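Local coordinates for sensory rhodopsin transducer (Thermotoga maritima, PDB 1NC7), which is of unknown function but binds magnesium ions and is probably a soluble transducer for a sensory rhodopsin, at residues D[112-117]-D[127-132]; D[47-52]-D[87-92]; D[28-33]-D[102-107]. One frame throughout, in Å; residues are numbered along the deposited sequence.

Interaction 1: residues D[112-117]-D[127-132]. With MG (magnesium ion), chain G; MG (magnesium ion), chain F; EDO (1,2-ethanediol), chain O.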
loop_
_atom_site.group_PDB
_atom_site.type_symbol
_atom_site.label_atom_id
_atom_site.label_comp_id
_atom_site.label_asym_id
_atom_site.label_seq_id
_atom_site.Cartn_x
_atom_site.Cartn_y
_atom_site.Cartn_z
ATOM N N VAL D 112 -2.131 9.754 -12.069
ATOM C CA VAL D 112 -1.899 8.675 -11.113
ATOM C C VAL D 112 -1.943 9.309 -9.733
ATOM O O VAL D 112 -1.433 10.416 -9.538
ATOM C CB VAL D 112 -0.530 7.994 -11.321
ATOM C CG1 VAL D 112 -0.394 6.818 -10.360
ATOM C CG2 VAL D 112 -0.401 7.508 -12.761
HETATM N N MSE D 113 -2.559 8.617 -8.779
HETATM C CA MSE D 113 -2.680 9.157 -7.430
HETATM C C MSE D 113 -2.305 8.193 -6.319
HETATM O O MSE D 113 -2.461 6.976 -6.447
HETATM C CB MSE D 113 -4.104 9.648 -7.186
HETATM C CG MSE D 113 -4.529 10.758 -8.111
HETATM SE SE MSE D 113 -6.208 11.514 -7.569
HETATM C CE MSE D 113 -6.762 12.203 -9.275
ATOM N N GLN D 114 -1.834 8.771 -5.217
ATOM C CA GLN D 114 -1.416 8.026 -4.034
ATOM C C GLN D 114 -1.810 8.861 -2.819
ATOM O O GLN D 114 -1.708 10.086 -2.852
ATOM C CB GLN D 114 0.106 7.836 -4.071
ATOM C CG GLN D 114 0.691 6.978 -2.955
ATOM C CD GLN D 114 2.189 6.756 -3.129
ATOM O OE1 GLN D 114 2.739 6.970 -4.210
ATOM N NE2 GLN D 114 2.852 6.321 -2.067
ATOM N N LEU D 115 -2.269 8.208 -1.754
ATOM C CA LEU D 115 -2.664 8.924 -0.543
ATOM C C LEU D 115 -1.799 8.492 0.630
ATOM O O LEU D 115 -1.646 7.297 0.896
ATOM C CB LEU D 115 -4.133 8.654 -0.200
ATOM C CG LEU D 115 -4.691 9.369 1.040
ATOM C CD1 LEU D 115 -4.701 10.877 0.804
ATOM C CD2 LEU D 115 -6.099 8.869 1.339
ATOM N N SER D 116 -1.241 9.471 1.333
ATOM C CA SER D 116 -0.393 9.185 2.478
ATOM C C SER D 116 -0.852 9.970 3.686
ATOM O O SER D 116 -1.336 11.090 3.564
ATOM C CB SER D 116 1.055 9.541 2.157
ATOM O OG SER D 116 1.476 8.852 0.998
ATOM N N ARG D 117 -0.705 9.371 4.859
ATOM C CA ARG D 117 -1.103 10.039 6.082
ATOM C C ARG D 117 0.044 10.119 7.073
ATOM O O ARG D 117 0.789 9.157 7.251
ATOM C CB ARG D 117 -2.269 9.296 6.747
ATOM C CG ARG D 117 -2.727 9.939 8.059
ATOM C CD ARG D 117 -3.739 9.067 8.768
ATOM N NE ARG D 117 -4.856 8.744 7.892
ATOM C CZ ARG D 117 -5.805 7.863 8.186
ATOM N NH1 ARG D 117 -5.775 7.213 9.342
ATOM N NH2 ARG D 117 -6.777 7.623 7.318
ATOM N N LEU D 127 3.763 7.043 9.544
ATOM C CA LEU D 127 3.321 7.240 8.166
ATOM C C LEU D 127 2.680 5.976 7.607
ATOM O O LEU D 127 3.035 4.871 7.994
ATOM C CB LEU D 127 4.516 7.576 7.267
ATOM C CG LEU D 127 5.171 8.953 7.343
ATOM C CD1 LEU D 127 6.511 8.935 6.602
ATOM C CD2 LEU D 127 4.233 9.983 6.740
HETATM N N MSE D 128 1.731 6.146 6.694
HETATM C CA MSE D 128 1.108 5.016 6.013
HETATM C C MSE D 128 0.766 5.539 4.627
HETATM O O MSE D 128 0.548 6.736 4.451
HETATM C CB MSE D 128 -0.151 4.515 6.737
HETATM C CG MSE D 128 -1.285 5.514 6.865
HETATM SE SE MSE D 128 -2.858 4.718 7.685
HETATM C CE MSE D 128 -4.187 5.147 6.332
ATOM N N THR D 129 0.735 4.654 3.640
ATOM C CA THR D 129 0.435 5.104 2.288
ATOM C C THR D 129 -0.052 3.972 1.420
ATOM O O THR D 129 0.162 2.805 1.720
ATOM C CB THR D 129 1.703 5.679 1.602
ATOM O OG1 THR D 129 1.336 6.376 0.403
ATOM C CG2 THR D 129 2.664 4.549 1.228
ATOM N N THR D 130 -0.740 4.334 0.346
ATOM C CA THR D 130 -1.165 3.353 -0.633
ATOM C C THR D 130 -1.501 4.013 -1.954
ATOM O O THR D 130 -1.976 5.150 -2.002
ATOM C CB THR D 130 -2.405 2.539 -0.203
ATOM O OG1 THR D 130 -2.649 1.510 -1.181
ATOM C CG2 THR D 130 -3.638 3.430 -0.113
ATOM N N ILE D 131 -1.203 3.291 -3.025
ATOM C CA ILE D 131 -1.556 3.727 -4.361
ATOM C C ILE D 131 -3.079 3.546 -4.283
ATOM O O ILE D 131 -3.565 2.700 -3.525
ATOM C CB ILE D 131 -0.934 2.774 -5.417
ATOM C CG1 ILE D 131 -1.095 3.359 -6.822
ATOM C CG2 ILE D 131 -1.576 1.389 -5.329
ATOM C CD1 ILE D 131 -0.198 4.561 -7.087
ATOM N N GLY D 132 -3.847 4.330 -5.027
ATOM C CA GLY D 132 -5.290 4.165 -4.937
ATOM C C GLY D 132 -5.862 3.134 -5.887
ATOM O O GLY D 132 -5.124 2.491 -6.638
HETATM MG MG MG G . 3.728 2.745 8.469
HETATM MG MG MG F . 0.858 0.621 2.064
HETATM C C1 EDO O . -6.839 3.179 11.319
HETATM O O1 EDO O . -7.786 3.797 12.211
HETATM C C2 EDO O . -6.422 4.159 10.272
HETATM O O2 EDO O . -7.512 4.784 9.522
#
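T129 OG1 is gripped by two polar side chains of the neighbouring strand. Q114 NE2 donates to it over 2.9 Å, nearly straight at 164° and in the plane of the amide, while S116 OG lies only 2.6 Å from T129 OG1 and also hydrogen-bonds D33 OD2 of the second subunit. Q114 arrives because its chain is fully extended, with CG anti to the backbone N (chi1 -175°), which carries the amide past T130 to T129; its OE1 turns to the backbone N of D33 of the second subunit. On the face that bears L115 and T130, R117 and M128 run side by side, and the selenomethionine methyl CE sits over the centre of the guanidinium, 3.7 Å from R117 CZ. Salt bridges run from R117 NE to E48 and from R117 NH2 to D33, and R117 NH1 reaches O2 of a neutral ethanediol, probably from the crystallisation liquor, at 3.0 Å. The hydrogen-bonded pairs L115-T130 and R117-M128 alternate with the non-hydrogen-bonded pairs Q114-I131 and S116-T129. L127 O and T129 O each lie 2.3 Å from a different magnesium ion, and the same carbonyls of the other three subunits complete both sites. The antiparallel pairing (170°) of two consecutive strands makes a beta hairpin, whose second strand lines the fourfold metal-binding centre of the tetramer.

Interaction 2: residues D[47-52]-D[87-92]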
loop_
_atom_site.group_PDB
_atom_site.type_symbol
_atom_site.label_atom_id
_atom_site.label_comp_id
_atom_site.label_asym_id
_atom_site.label_seq_id
_atom_site.Cartn_x
_atom_site.Cartn_y
_atom_site.Cartn_z
ATOM N N HIS D 47 -1.539 15.196 9.021
ATOM C CA HIS D 47 -2.229 15.523 7.786
ATOM C C HIS D 47 -2.257 14.344 6.839
ATOM O O HIS D 47 -1.747 13.268 7.136
ATOM C CB HIS D 47 -1.523 16.683 7.077
ATOM C CG HIS D 47 -0.133 16.355 6.621
ATOM N ND1 HIS D 47 0.967 16.474 7.443
ATOM C CD2 HIS D 47 0.330 15.879 5.441
ATOM C CE1 HIS D 47 2.048 16.085 6.790
ATOM N NE2 HIS D 47 1.690 15.718 5.573
ATOM N N GLU D 48 -2.888 14.566 5.695
ATOM C CA GLU D 48 -2.936 13.574 4.639
ATOM C C GLU D 48 -2.546 14.343 3.400
ATOM O O GLU D 48 -2.889 15.519 3.257
ATOM C CB GLU D 48 -4.335 12.986 4.459
ATOM C CG GLU D 48 -4.757 12.062 5.580
ATOM C CD GLU D 48 -5.875 11.125 5.174
ATOM O OE1 GLU D 48 -6.819 11.584 4.500
ATOM O OE2 GLU D 48 -5.813 9.930 5.532
ATOM N N SER D 49 -1.791 13.691 2.527
ATOM C CA SER D 49 -1.372 14.315 1.290
ATOM C C SER D 49 -1.883 13.468 0.141
ATOM O O SER D 49 -1.559 12.283 0.039
ATOM C CB SER D 49 0.154 14.416 1.213
ATOM O OG SER D 49 0.660 15.350 2.155
ATOM N N LEU D 50 -2.716 14.069 -0.701
ATOM C CA LEU D 50 -3.226 13.370 -1.868
ATOM C C LEU D 50 -2.235 13.757 -2.948
ATOM O O LEU D 50 -2.214 14.903 -3.403
ATOM C CB LEU D 50 -4.628 13.860 -2.239
ATOM C CG LEU D 50 -5.222 13.223 -3.500
ATOM C CD1 LEU D 50 -5.332 11.712 -3.318
ATOM C CD2 LEU D 50 -6.591 13.826 -3.780
ATOM N N CYS D 51 -1.394 12.808 -3.336
ATOM C CA CYS D 51 -0.375 13.080 -4.333
ATOM C C CYS D 51 -0.837 12.672 -5.713
ATOM O O CYS D 51 -1.278 11.543 -5.932
ATOM C CB CYS D 51 0.915 12.374 -3.938
ATOM S SG CYS D 51 1.452 12.895 -2.287
ATOM N N ILE D 52 -0.728 13.617 -6.643
ATOM C CA ILE D 52 -1.171 13.420 -8.012
ATOM C C ILE D 52 -0.056 13.753 -8.992
ATOM O O ILE D 52 0.685 14.717 -8.797
ATOM C CB ILE D 52 -2.363 14.348 -8.321
ATOM C CG1 ILE D 52 -3.409 14.242 -7.209
ATOM C CG2 ILE D 52 -2.969 13.990 -9.671
ATOM C CD1 ILE D 52 -4.539 15.251 -7.332
ATOM N N HIS D 87 1.398 17.562 -4.502
ATOM C CA HIS D 87 1.139 16.893 -3.231
ATOM C C HIS D 87 0.131 17.788 -2.521
ATOM O O HIS D 87 0.500 18.755 -1.856
ATOM C CB HIS D 87 2.419 16.755 -2.393
ATOM C CG HIS D 87 3.402 15.763 -2.939
ATOM N ND1 HIS D 87 4.222 15.008 -2.127
ATOM C CD2 HIS D 87 3.720 15.424 -4.212
ATOM C CE1 HIS D 87 5.002 14.248 -2.876
ATOM N NE2 HIS D 87 4.718 14.481 -4.145
ATOM N N LEU D 88 -1.148 17.463 -2.680
ATOM C CA LEU D 88 -2.217 18.263 -2.091
ATOM C C LEU D 88 -2.445 17.994 -0.608
ATOM O O LEU D 88 -2.771 16.873 -0.210
ATOM C CB LEU D 88 -3.519 18.021 -2.858
ATOM C CG LEU D 88 -4.734 18.834 -2.411
ATOM C CD1 LEU D 88 -4.493 20.313 -2.686
ATOM C CD2 LEU D 88 -5.964 18.346 -3.156
ATOM N N ARG D 89 -2.269 19.034 0.203
ATOM C CA ARG D 89 -2.466 18.933 1.648
ATOM C C ARG D 89 -3.957 18.993 1.957
ATOM O O ARG D 89 -4.581 20.050 1.869
ATOM C CB ARG D 89 -1.726 20.069 2.358
ATOM C CG ARG D 89 -0.221 19.865 2.433
ATOM C CD ARG D 89 0.113 18.783 3.451
ATOM N NE ARG D 89 -0.190 19.219 4.812
ATOM C CZ ARG D 89 0.704 19.723 5.656
ATOM N NH1 ARG D 89 1.973 19.853 5.287
ATOM N NH2 ARG D 89 0.329 20.110 6.869
ATOM N N LEU D 90 -4.520 17.849 2.328
ATOM C CA LEU D 90 -5.944 17.751 2.618
ATOM C C LEU D 90 -6.375 18.420 3.918
ATOM O O LEU D 90 -7.563 18.666 4.122
ATOM C CB LEU D 90 -6.369 16.280 2.621
ATOM C CG LEU D 90 -6.052 15.509 1.333
ATOM C CD1 LEU D 90 -6.617 14.101 1.427
ATOM C CD2 LEU D 90 -6.644 16.226 0.132
ATOM N N ASP D 91 -5.415 18.712 4.788
ATOM C CA ASP D 91 -5.706 19.366 6.064
ATOM C C ASP D 91 -5.900 20.873 5.908
ATOM O O ASP D 91 -6.220 21.567 6.874
ATOM C CB ASP D 91 -4.573 19.104 7.064
ATOM C CG ASP D 91 -3.232 19.613 6.572
ATOM O OD1 ASP D 91 -2.859 19.292 5.424
ATOM O OD2 ASP D 91 -2.542 20.324 7.332
ATOM N N LYS D 92 -5.710 21.375 4.692
ATOM C CA LYS D 92 -5.858 22.803 4.425
ATOM C C LYS D 92 -7.068 23.099 3.544
ATOM O O LYS D 92 -7.106 24.122 2.858
ATOM C CB LYS D 92 -4.593 23.334 3.748
ATOM C CG LYS D 92 -3.321 23.098 4.549
ATOM C CD LYS D 92 -2.100 23.602 3.799
ATOM C CE LYS D 92 -0.828 23.385 4.602
ATOM N NZ LYS D 92 0.377 23.852 3.860
#
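R89 lays its guanidinium flat on the H47 ring, centres 3.7 Å apart and planes at 19°, with NE over the ring towards its rim. The arginine folds back to get there, bent at chi2 and chi3, and two of its donors, NE and NH2, are taken by D91 of its own segment: R89 NE meets D91 OD1 at 2.7 Å and R89 NH2 meets D91 OD2 at 2.9 Å, a side-on, two-nitrogen salt bridge that fixes the rotation of the plane. H47 ND1 is satisfied by V45 O. At the other end C51 SG rests over the H87 ring, 3.6 Å from its centroid and 17° off the normal; H87 NE2 bonds to Y101 O of the second subunit. Between these ends the backbone is paired through L50 N to L88 O (2.8 Å), L88 N to L50 O (2.9 Å) and L90 N to E48 O (3.0 Å). E48 OE2 has R117 NE as its partner and E48 OE1 has Y35 N. Strand 84-89 is outermost in the sheet within this chain, next to 47-54, with strand 110-121 beyond; L50 and L88 pack on I64 of strand 60-68, and L90 on F66.

Interaction 3: residues D[28-33]-D[102-107]. With EDO (1,2-ethanediol), chain O.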
loop_
_atom_site.group_PDB
_atom_site.type_symbol
_atom_site.label_atom_id
_atom_site.label_comp_id
_atom_site.label_asym_id
_atom_site.label_seq_id
_atom_site.Cartn_x
_atom_site.Cartn_y
_atom_site.Cartn_z
ATOM N N LYS D 28 -10.093 8.148 -13.037
ATOM C CA LYS D 28 -10.782 8.104 -11.752
ATOM C C LYS D 28 -9.981 7.349 -10.699
ATOM O O LYS D 28 -9.481 6.255 -10.957
ATOM C CB LYS D 28 -12.162 7.466 -11.913
ATOM C CG LYS D 28 -13.076 8.231 -12.859
ATOM C CD LYS D 28 -14.479 7.644 -12.864
ATOM C CE LYS D 28 -15.367 8.346 -13.883
ATOM N NZ LYS D 28 -15.441 9.815 -13.646
ATOM N N TRP D 29 -9.868 7.947 -9.515
ATOM C CA TRP D 29 -9.121 7.356 -8.406
ATOM C C TRP D 29 -9.948 7.356 -7.127
ATOM O O TRP D 29 -10.709 8.290 -6.874
ATOM C CB TRP D 29 -7.808 8.117 -8.196
ATOM C CG TRP D 29 -6.857 7.904 -9.320
ATOM C CD1 TRP D 29 -6.835 8.556 -10.526
ATOM C CD2 TRP D 29 -5.847 6.895 -9.392
ATOM N NE1 TRP D 29 -5.875 8.007 -11.342
ATOM C CE2 TRP D 29 -5.253 6.986 -10.671
ATOM C CE3 TRP D 29 -5.385 5.919 -8.498
ATOM C CZ2 TRP D 29 -4.224 6.132 -11.079
ATOM C CZ3 TRP D 29 -4.362 5.072 -8.905
ATOM C CH2 TRP D 29 -3.792 5.186 -10.185
ATOM N N PHE D 30 -9.779 6.312 -6.318
ATOM C CA PHE D 30 -10.553 6.146 -5.090
ATOM C C PHE D 30 -9.700 5.763 -3.883
ATOM O O PHE D 30 -8.852 4.871 -3.967
ATOM C CB PHE D 30 -11.614 5.063 -5.316
ATOM C CG PHE D 30 -12.520 5.333 -6.488
ATOM C CD1 PHE D 30 -13.782 5.877 -6.295
ATOM C CD2 PHE D 30 -12.101 5.056 -7.785
ATOM C CE1 PHE D 30 -14.619 6.144 -7.385
ATOM C CE2 PHE D 30 -12.924 5.319 -8.880
ATOM C CZ PHE D 30 -14.185 5.863 -8.679
ATOM N N PHE D 31 -9.948 6.434 -2.761
ATOM C CA PHE D 31 -9.227 6.183 -1.513
ATOM C C PHE D 31 -10.239 6.099 -0.373
ATOM O O PHE D 31 -10.705 7.120 0.134
ATOM C CB PHE D 31 -8.242 7.322 -1.238
ATOM C CG PHE D 31 -7.147 7.430 -2.254
ATOM C CD1 PHE D 31 -5.999 6.653 -2.142
ATOM C CD2 PHE D 31 -7.277 8.284 -3.344
ATOM C CE1 PHE D 31 -4.994 6.727 -3.105
ATOM C CE2 PHE D 31 -6.278 8.365 -4.312
ATOM C CZ PHE D 31 -5.135 7.586 -4.192
ATOM N N PRO D 32 -10.587 4.877 0.052
ATOM C CA PRO D 32 -11.560 4.713 1.136
ATOM C C PRO D 32 -11.191 5.217 2.528
ATOM O O PRO D 32 -12.068 5.674 3.262
ATOM C CB PRO D 32 -11.827 3.205 1.139
ATOM C CG PRO D 32 -11.581 2.810 -0.290
ATOM C CD PRO D 32 -10.338 3.593 -0.626
ATOM N N ASP D 33 -9.917 5.139 2.904
ATOM C CA ASP D 33 -9.535 5.566 4.248
ATOM C C ASP D 33 -8.958 6.967 4.371
ATOM O O ASP D 33 -7.745 7.161 4.273
ATOM C CB ASP D 33 -8.548 4.570 4.866
ATOM C CG ASP D 33 -8.339 4.810 6.355
ATOM O OD1 ASP D 33 -8.906 5.786 6.889
ATOM O OD2 ASP D 33 -7.611 4.023 6.992
ATOM N N SER D 102 -13.906 9.464 2.774
ATOM C CA SER D 102 -13.363 8.698 1.659
ATOM C C SER D 102 -13.228 9.677 0.510
ATOM O O SER D 102 -13.908 10.705 0.482
ATOM C CB SER D 102 -14.290 7.552 1.263
ATOM O OG SER D 102 -14.344 6.573 2.283
ATOM N N ILE D 103 -12.355 9.359 -0.439
ATOM C CA ILE D 103 -12.104 10.248 -1.564
ATOM C C ILE D 103 -12.325 9.625 -2.934
ATOM O O ILE D 103 -11.880 8.513 -3.198
ATOM C CB ILE D 103 -10.634 10.742 -1.558
ATOM C CG1 ILE D 103 -10.294 11.399 -0.221
ATOM C CG2 ILE D 103 -10.402 11.712 -2.710
ATOM C CD1 ILE D 103 -8.818 11.740 -0.079
HETATM N N MSE D 104 -13.034 10.351 -3.793
HETATM C CA MSE D 104 -13.225 9.935 -5.173
HETATM C C MSE D 104 -12.688 11.120 -5.963
HETATM O O MSE D 104 -13.114 12.256 -5.752
HETATM C CB MSE D 104 -14.694 9.720 -5.532
HETATM C CG MSE D 104 -14.887 9.622 -7.049
HETATM SE SE MSE D 104 -16.679 9.224 -7.637
HETATM C CE MSE D 104 -17.546 10.869 -7.108
ATOM N N ALA D 105 -11.742 10.864 -6.853
ATOM C CA ALA D 105 -11.161 11.927 -7.656
ATOM C C ALA D 105 -11.410 11.643 -9.127
ATOM O O ALA D 105 -11.170 10.536 -9.601
ATOM C CB ALA D 105 -9.663 12.024 -7.381
ATOM N N GLU D 106 -11.893 12.652 -9.845
ATOM C CA GLU D 106 -12.194 12.506 -11.265
ATOM C C GLU D 106 -11.434 13.542 -12.084
ATOM O O GLU D 106 -11.561 14.742 -11.851
ATOM C CB GLU D 106 -13.697 12.662 -11.483
ATOM C CG GLU D 106 -14.519 11.581 -10.803
ATOM C CD GLU D 106 -16.002 11.882 -10.819
ATOM O OE1 GLU D 106 -16.424 12.816 -10.103
ATOM O OE2 GLU D 106 -16.742 11.190 -11.552
ATOM N N SER D 107 -10.648 13.062 -13.041
ATOM C CA SER D 107 -9.834 13.919 -13.894
ATOM C C SER D 107 -10.282 13.868 -15.347
ATOM O O SER D 107 -10.818 12.860 -15.801
ATOM C CB SER D 107 -8.367 13.489 -13.800
ATOM O OG SER D 107 -7.537 14.315 -14.597
HETATM C C1 EDO O . -6.839 3.179 11.319
HETATM O O1 EDO O . -7.786 3.797 12.211
HETATM C C2 EDO O . -6.422 4.159 10.272
HETATM O O2 EDO O . -7.512 4.784 9.522
HETATM O O HOH W 1 -13.162 11.158 -14.878
#
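F31 and I103 face each other across this contact, their CB atoms spaced 4.2 Å apart, with W29 and A105 forming the next pair on the same face. All four are buried, and the backbone bonds of the two pairs are short and straight: F31 O accepts from I103 N at 2.8 Å and W29 O from A105 N at 2.8 Å, with the return bonds only slightly longer and every N-H...O angle at least 164°. On the reverse face F30 and M104, also buried, lie alongside, pointing the same way. Packing is close here: M104 CG comes within 3.5 Å of F30 CE1, and M104 SE stands 4.9 Å from the F30 ring centroid, an oblique Met-aromatic contact. An angle of 178° between the strand axes makes this an almost perfectly antiparallel pairing of two central strands of the sheet, joining residues far apart in sequence. W29 NE1 is bonded to A26 O, while F31 reaches L115 and I103 reaches I64 and F66. At the D33 end S102 OG donates to P32 O over 2.6 Å and also hydrogen-bonds S85 OG of the third subunit. The more open end is that of K28 and E106, both partly exposed. K28, stretched until a bend at chi4 (-57°), brings NZ 2.8 Å from E106 OE2, meeting the carboxylate on its anti side; E106 OE1 pairs with R63. A water links K28 NZ, at 2.9 Å, to S107 O.

From the N terminus, strand 28-34 comes first and finds its partner only at 101-107 in interaction 3, which closes a loop of 68 residues. Within that loop lies interaction 2, where 47-52 meets 87-92 after its own excursion through strands 60-68 and 74-80. Interaction 1 follows in series, a local hairpin of strands 110-121 and 124-135. None of them cross. The hairpin joins the two others: 110-121 borders 47-54, and 124-135 borders 28-34, so all three belong to one sheet. R117 of interaction 1 bridges to residues of both others, while F31 packs against L115 and L50.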